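Local coordinates for ABC transporter, substrate binding protein (Agrobacterium tumefaciens, PDB 3C9H), which probably captures a solute in the periplasm for import by an ABC transporter and binds a magnesium ion, at residues G184-F187 / M188-D191; R343-E346 / R347-A351. One frame throughout, in Å; residues are numbered along the deposited sequence.

Interaction 1. Residues G184-F187 / M188-D191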
ATOM      1  N   GLY A 184       1.659  -1.170   6.951  1.00 20.56           N
ATOM      2  CA  GLY A 184       1.322  -0.733   8.315  1.00 20.19           C
ATOM      3  C   GLY A 184       2.497  -0.089   9.008  1.00 20.41           C
ATOM      4  O   GLY A 184       2.362   1.007   9.577  1.00 19.56           O
ATOM      5  N   PHE A 185       3.655  -0.761   8.984  1.00 20.24           N
ATOM      6  CA  PHE A 185       4.842  -0.196   9.573  1.00 20.80           C
ATOM      7  C   PHE A 185       5.205   1.163   8.931  1.00 21.23           C
ATOM      8  O   PHE A 185       5.496   2.139   9.622  1.00 21.95           O
ATOM      9  CB  PHE A 185       6.045  -1.150   9.502  1.00 21.30           C
ATOM     10  CG  PHE A 185       7.276  -0.524  10.074  1.00 21.13           C
ATOM     11  CD1 PHE A 185       7.508  -0.565  11.428  1.00 23.60           C
ATOM     12  CD2 PHE A 185       8.131   0.223   9.266  1.00 21.93           C
ATOM     13  CE1 PHE A 185       8.626   0.097  11.976  1.00 23.53           C
ATOM     14  CE2 PHE A 185       9.236   0.892   9.797  1.00 22.31           C
ATOM     15  CZ  PHE A 185       9.472   0.837  11.154  1.00 21.95           C
ATOM     16  N   LEU A 186       5.167   1.219   7.610  1.00 21.65           N
ATOM     17  CA  LEU A 186       5.446   2.463   6.898  1.00 21.93           C
ATOM     18  C   LEU A 186       4.544   3.575   7.411  1.00 21.83           C
ATOM     19  O   LEU A 186       5.021   4.651   7.732  1.00 21.30           O
ATOM     20  CB  LEU A 186       5.269   2.271   5.377  1.00 22.59           C
ATOM     21  CG  LEU A 186       5.604   3.468   4.465  1.00 21.99           C
ATOM     22  CD1 LEU A 186       7.085   3.759   4.513  1.00 24.83           C
ATOM     23  CD2 LEU A 186       5.159   3.240   3.016  1.00 23.03           C
ATOM     24  N   PHE A 187       3.238   3.325   7.483  1.00 22.00           N
ATOM     25  CA  PHE A 187       2.314   4.358   7.898  1.00 22.27           C
ATOM     26  C   PHE A 187       2.644   4.798   9.337  1.00 23.21           C
ATOM     27  O   PHE A 187       2.645   5.988   9.621  1.00 23.37           O
ATOM     28  CB  PHE A 187       0.844   3.912   7.804  1.00 21.20           C
ATOM     29  CG  PHE A 187       0.301   3.726   6.382  1.00 20.48           C
ATOM     30  CD1 PHE A 187       0.765   4.490   5.295  1.00 20.25           C
ATOM     31  CD2 PHE A 187      -0.752   2.843   6.167  1.00 21.42           C
ATOM     32  CE1 PHE A 187       0.221   4.311   4.013  1.00 22.14           C
ATOM     33  CE2 PHE A 187      -1.312   2.662   4.901  1.00 19.51           C
ATOM     34  CZ  PHE A 187      -0.825   3.398   3.821  1.00 21.07           C
ATOM     35  N   MET A 188       2.895   3.852  10.240  1.00 24.67           N
ATOM     36  CA  MET A 188       3.262   4.211  11.627  1.00 25.08           C
ATOM     37  C   MET A 188       4.544   5.040  11.654  1.00 25.71           C
ATOM     38  O   MET A 188       4.644   6.033  12.375  1.00 25.81           O
ATOM     39  CB  MET A 188       3.425   2.962  12.501  1.00 25.79           C
ATOM     40  CG  MET A 188       3.927   3.223  13.960  1.00 27.91           C
ATOM     41  SD  MET A 188       2.728   4.142  14.929  1.00 37.20           S
ATOM     42  CE  MET A 188       1.143   3.898  14.069  1.00 34.24           C
ATOM     43  N   SER A 189       5.528   4.663  10.852  1.00 26.15           N
ATOM     44  CA  SER A 189       6.802   5.392  10.869  1.00 26.51           C
ATOM     45  C   SER A 189       6.609   6.837  10.354  1.00 27.13           C
ATOM     46  O   SER A 189       7.232   7.788  10.879  1.00 26.82           O
ATOM     47  CB  SER A 189       7.889   4.615  10.116  1.00 26.44           C
ATOM     48  OG  SER A 189       7.772   4.755   8.705  1.00 28.98           O
ATOM     49  N   ARG A 190       5.690   7.011   9.394  1.00 26.87           N
ATOM     50  CA  ARG A 190       5.345   8.338   8.907  1.00 27.98           C
ATOM     51  C   ARG A 190       4.505   9.143   9.916  1.00 28.35           C
ATOM     52  O   ARG A 190       4.715  10.341  10.069  1.00 27.41           O
ATOM     53  CB  ARG A 190       4.626   8.261   7.561  1.00 27.93           C
ATOM     54  CG  ARG A 190       5.367   7.503   6.468  1.00 30.17           C
ATOM     55  CD  ARG A 190       6.790   7.992   6.271  1.00 35.94           C
ATOM     56  NE  ARG A 190       6.842   9.260   5.549  1.00 38.17           N
ATOM     57  CZ  ARG A 190       7.968   9.939   5.318  1.00 42.01           C
ATOM     58  NH1 ARG A 190       9.139   9.480   5.766  1.00 42.84           N
ATOM     59  NH2 ARG A 190       7.930  11.081   4.628  1.00 41.05           N
ATOM     60  N   ASP A 191       3.539   8.491  10.565  1.00 29.43           N
ATOM     61  CA  ASP A 191       2.773   9.120  11.649  1.00 30.68           C
ATOM     62  C   ASP A 191       3.721   9.711  12.718  1.00 31.97           C
ATOM     63  O   ASP A 191       3.562  10.839  13.152  1.00 30.56           O
ATOM     64  CB  ASP A 191       1.862   8.095  12.325  1.00 30.50           C
ATOM     65  CG  ASP A 191       0.592   7.812  11.555  1.00 30.44           C
ATOM     66  OD1 ASP A 191       0.193   8.623  10.689  1.00 30.70           O
ATOM     67  OD2 ASP A 191      -0.042   6.777  11.852  1.00 30.62           O
TER
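Gly184 accepts a hydrogen bond from Met188 through its carbonyl, with Met188 N 3.0 Å from Gly184 O. This is the first of four successive i to i+4 backbone bonds in residues 184-191, within helix 183-194. Met188 CB lies beside the carbonyl oxygens of Gly184 and Phe185.

Phe185 comes next. Phe185 O receives Ser189 N at 2.8 Å. The ring has CG anti to the backbone N (chi1 178°), which swings it beside the carbonyl carbon and on toward the next turn. Phe185 CE2 thus comes within 4.0 Å of Ser189 CB, an oblique approach. The CD1-CE1 edge of the Phe185 ring lies against Leu344 and Ile345 of helix 338-353, and Arg341 makes a cation-pi contact with it.

Leu186 O is gripped twice. Leu186 O accepts Arg190 N at 3.0 Å and Ser189 OG at 2.9 Å. The hydroxyl comes in from the flank, with a C=O...OG angle of 119°. Its chi1 of 79° folds OG back over the preceding turn. Arg190 CG also lies close to this oxygen, 3.1 Å from Leu186 O, before the chain bends off toward a salt bridge with Glu193.

Phe187 O takes Asp191 N at 2.8 Å. The carboxylate carbon of Asp191 sits near this oxygen too, but its oxygens turn to other partners: OD2 bonds Tyr232 OH and OD1 bonds Tyr257 OH. The Phe187 ring packs on strands 230-235 and 258-268. In this solute-binding-family protein, helix 183-194 thus joins those strands to helix 338-353 on its Phe185 side.

The hydroxyl of Ser189 is a buried polar group behind the nonpolar run Phe185 to Met188. Its bond to Leu186 O, familiar for helical serines, satisfies its hydrogen within the helix itself.

Interaction 2. Residues R343-E346 / R347-A351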
ATOM      1  N   ARG A 343      13.234  -1.084  17.013  1.00 35.75           N
ATOM      2  CA  ARG A 343      12.939  -0.308  18.204  1.00 36.75           C
ATOM      3  C   ARG A 343      11.519   0.275  18.155  1.00 36.96           C
ATOM      4  O   ARG A 343      10.797   0.233  19.147  1.00 36.57           O
ATOM      5  CB  ARG A 343      13.990   0.782  18.392  1.00 38.26           C
ATOM      6  CG  ARG A 343      15.425   0.229  18.633  1.00 41.11           C
ATOM      7  CD  ARG A 343      15.564  -0.417  20.013  1.00 45.58           C
ATOM      8  NE  ARG A 343      16.931  -0.829  20.376  1.00 45.68           N
ATOM      9  CZ  ARG A 343      17.549  -1.927  19.934  1.00 48.82           C
ATOM     10  NH1 ARG A 343      16.952  -2.736  19.050  1.00 51.00           N
ATOM     11  NH2 ARG A 343      18.781  -2.217  20.365  1.00 48.35           N
ATOM     12  N   LEU A 344      11.113   0.804  16.999  1.00 36.66           N
ATOM     13  CA  LEU A 344       9.781   1.384  16.850  1.00 36.46           C
ATOM     14  C   LEU A 344       8.674   0.347  17.045  1.00 36.03           C
ATOM     15  O   LEU A 344       7.615   0.659  17.579  1.00 35.47           O
ATOM     16  CB  LEU A 344       9.637   2.027  15.473  1.00 36.70           C
ATOM     17  CG  LEU A 344       8.279   2.666  15.166  1.00 36.85           C
ATOM     18  CD1 LEU A 344       8.007   3.830  16.114  1.00 39.94           C
ATOM     19  CD2 LEU A 344       8.234   3.128  13.728  1.00 37.38           C
ATOM     20  N   ILE A 345       8.923  -0.878  16.606  1.00 35.70           N
ATOM     21  CA  ILE A 345       7.973  -1.963  16.758  1.00 37.09           C
ATOM     22  C   ILE A 345       7.797  -2.374  18.234  1.00 37.96           C
ATOM     23  O   ILE A 345       6.679  -2.642  18.686  1.00 37.23           O
ATOM     24  CB  ILE A 345       8.348  -3.171  15.844  1.00 36.42           C
ATOM     25  CG1 ILE A 345       8.089  -2.815  14.369  1.00 37.02           C
ATOM     26  CG2 ILE A 345       7.551  -4.399  16.223  1.00 36.84           C
ATOM     27  CD1 ILE A 345       8.450  -3.920  13.332  1.00 36.49           C
ATOM     28  N   GLU A 346       8.881  -2.405  19.000  1.00 39.13           N
ATOM     29  CA  GLU A 346       8.743  -2.759  20.405  1.00 40.08           C
ATOM     30  C   GLU A 346       8.107  -1.615  21.223  1.00 39.91           C
ATOM     31  O   GLU A 346       7.351  -1.869  22.152  1.00 40.84           O
ATOM     32  CB  GLU A 346      10.065  -3.284  21.006  1.00 40.67           C
ATOM     33  CG  GLU A 346      11.229  -2.306  21.125  1.00 42.22           C
ATOM     34  CD  GLU A 346      12.452  -2.944  21.831  1.00 43.36           C
ATOM     35  OE1 GLU A 346      12.278  -3.980  22.538  1.00 46.56           O
ATOM     36  OE2 GLU A 346      13.584  -2.413  21.681  1.00 47.18           O
ATOM     37  N   ARG A 347       8.393  -0.372  20.869  1.00 39.62           N
ATOM     38  CA  ARG A 347       7.683   0.779  21.444  1.00 39.49           C
ATOM     39  C   ARG A 347       6.148   0.750  21.169  1.00 38.98           C
ATOM     40  O   ARG A 347       5.327   1.057  22.033  1.00 38.06           O
ATOM     41  CB  ARG A 347       8.294   2.058  20.882  1.00 39.69           C
ATOM     42  CG  ARG A 347       7.846   3.321  21.576  1.00 40.45           C
ATOM     43  CD  ARG A 347       8.737   4.509  21.221  1.00 41.60           C
ATOM     44  NE  ARG A 347       8.376   5.699  22.001  1.00 42.67           N
ATOM     45  CZ  ARG A 347       8.618   6.959  21.642  1.00 44.19           C
ATOM     46  NH1 ARG A 347       9.216   7.247  20.493  1.00 45.51           N
ATOM     47  NH2 ARG A 347       8.236   7.944  22.438  1.00 45.44           N
ATOM     48  N   TRP A 348       5.776   0.381  19.951  1.00 37.63           N
ATOM     49  CA  TRP A 348       4.378   0.278  19.564  1.00 38.37           C
ATOM     50  C   TRP A 348       3.657  -0.808  20.372  1.00 38.62           C
ATOM     51  O   TRP A 348       2.558  -0.586  20.857  1.00 37.91           O
ATOM     52  CB  TRP A 348       4.335   0.025  18.063  1.00 36.41           C
ATOM     53  CG  TRP A 348       3.006  -0.117  17.431  1.00 35.50           C
ATOM     54  CD1 TRP A 348       2.188   0.889  16.953  1.00 34.11           C
ATOM     55  CD2 TRP A 348       2.363  -1.338  17.118  1.00 32.14           C
ATOM     56  NE1 TRP A 348       1.057   0.343  16.375  1.00 33.14           N
ATOM     57  CE2 TRP A 348       1.146  -1.021  16.459  1.00 32.00           C
ATOM     58  CE3 TRP A 348       2.690  -2.679  17.328  1.00 32.23           C
ATOM     59  CZ2 TRP A 348       0.264  -1.997  16.027  1.00 33.54           C
ATOM     60  CZ3 TRP A 348       1.817  -3.635  16.898  1.00 33.79           C
ATOM     61  CH2 TRP A 348       0.615  -3.293  16.245  1.00 33.95           C
ATOM     62  N   ASN A 349       4.291  -1.963  20.546  1.00 40.42           N
ATOM     63  CA  ASN A 349       3.748  -3.026  21.404  1.00 42.16           C
ATOM     64  C   ASN A 349       3.647  -2.577  22.853  1.00 43.20           C
ATOM     65  O   ASN A 349       2.726  -2.949  23.552  1.00 43.58           O
ATOM     66  CB  ASN A 349       4.620  -4.283  21.347  1.00 42.43           C
ATOM     67  CG  ASN A 349       4.476  -5.034  20.052  1.00 44.08           C
ATOM     68  OD1 ASN A 349       5.475  -5.365  19.402  1.00 48.05           O
ATOM     69  ND2 ASN A 349       3.234  -5.304  19.649  1.00 46.13           N
ATOM     70  N   GLU A 350       4.614  -1.776  23.282  1.00 44.70           N
ATOM     71  CA  GLU A 350       4.679  -1.232  24.639  1.00 45.51           C
ATOM     72  C   GLU A 350       3.524  -0.257  24.902  1.00 45.94           C
ATOM     73  O   GLU A 350       2.908  -0.309  25.963  1.00 45.93           O
ATOM     74  CB  GLU A 350       6.083  -0.611  24.850  1.00 45.70           C
ATOM     75  CG  GLU A 350       6.264   0.569  25.809  1.00 46.47           C
ATOM     76  CD  GLU A 350       7.722   1.133  25.762  1.00 47.68           C
ATOM     77  OE1 GLU A 350       8.672   0.379  25.413  1.00 50.46           O
ATOM     78  OE2 GLU A 350       7.920   2.335  26.053  1.00 50.98           O
ATOM     79  N   ALA A 351       3.203   0.589  23.924  1.00 46.25           N
ATOM     80  CA  ALA A 351       2.070   1.526  24.021  1.00 46.72           C
ATOM     81  C   ALA A 351       0.700   0.846  24.002  1.00 47.03           C
ATOM     82  O   ALA A 351      -0.201   1.261  24.719  1.00 46.64           O
ATOM     83  CB  ALA A 351       2.140   2.571  22.902  1.00 46.50           C
TER
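Ile345 and Asn349 run alongside each other from successive turns. The branch of Ile345 on the asparagine's side is CG2, which is anti to the backbone N. Beneath them the main chain is tied by Asn349 N to Ile345 O, 3.1 Å apart. The edge of the Trp348 indole also comes close to Ile345 O, near the ring plane.

One residue earlier, Trp348 N bonds Leu344 O at 3.0 Å, and Trp348 CB packs 3.4 Å from Leu344 O. The indole then leads away from this carbonyl, since chi1 of -180° places CG opposite the backbone N. Arg347 N to Arg343 O and Glu350 N to Glu346 O complete the run of i to i+4 bonds. Glu350 CB lies 3.2 Å from Glu346 O.

The solvent side is charged. Glu346 has a long salt bridge to Arg343, with Glu346 OE2 3.9 Å from Arg343 NE. That oxygen lies well out of the guanidinium plane, so only the charges attract. Arg347 extends from CG to NE and makes a cation-pi contact with Trp199.

Residues 343-351 thus have a charged outer side and a buried side made by Leu344, Trp348 and Ala351. Leu344 and Ile345 lean on Phe185 of helix 183-194. Trp348 and Ala351 reach Ile202 of helix 198-207, and Trp348 also touches the loop residues Asp177 and Ile178.

In the fold
Interactions 1 and 2 are single-helix contacts whose centres lie 12 Å apart, and their helices pack on each other. Phe185 joins them: Phe185 CE1 is 3.5 Å from Leu344 CD2, and Phe185 CD1 is 3.7 Å from Ile345 CG1. Further along, Met188 SD sits 3.9 Å from Trp348 CD1. Helix 338-353, near the C-terminus, thus covers one side of helix 183-194, while Phe187 faces the strands. The magnesium ion, bound by Ser41 and Asp43, is about 11 Å from the Phe187 side chain. A bound citrate, probably from crystallisation, lies about 6 Å from Gly184. Interaction 2 is away from the metal site.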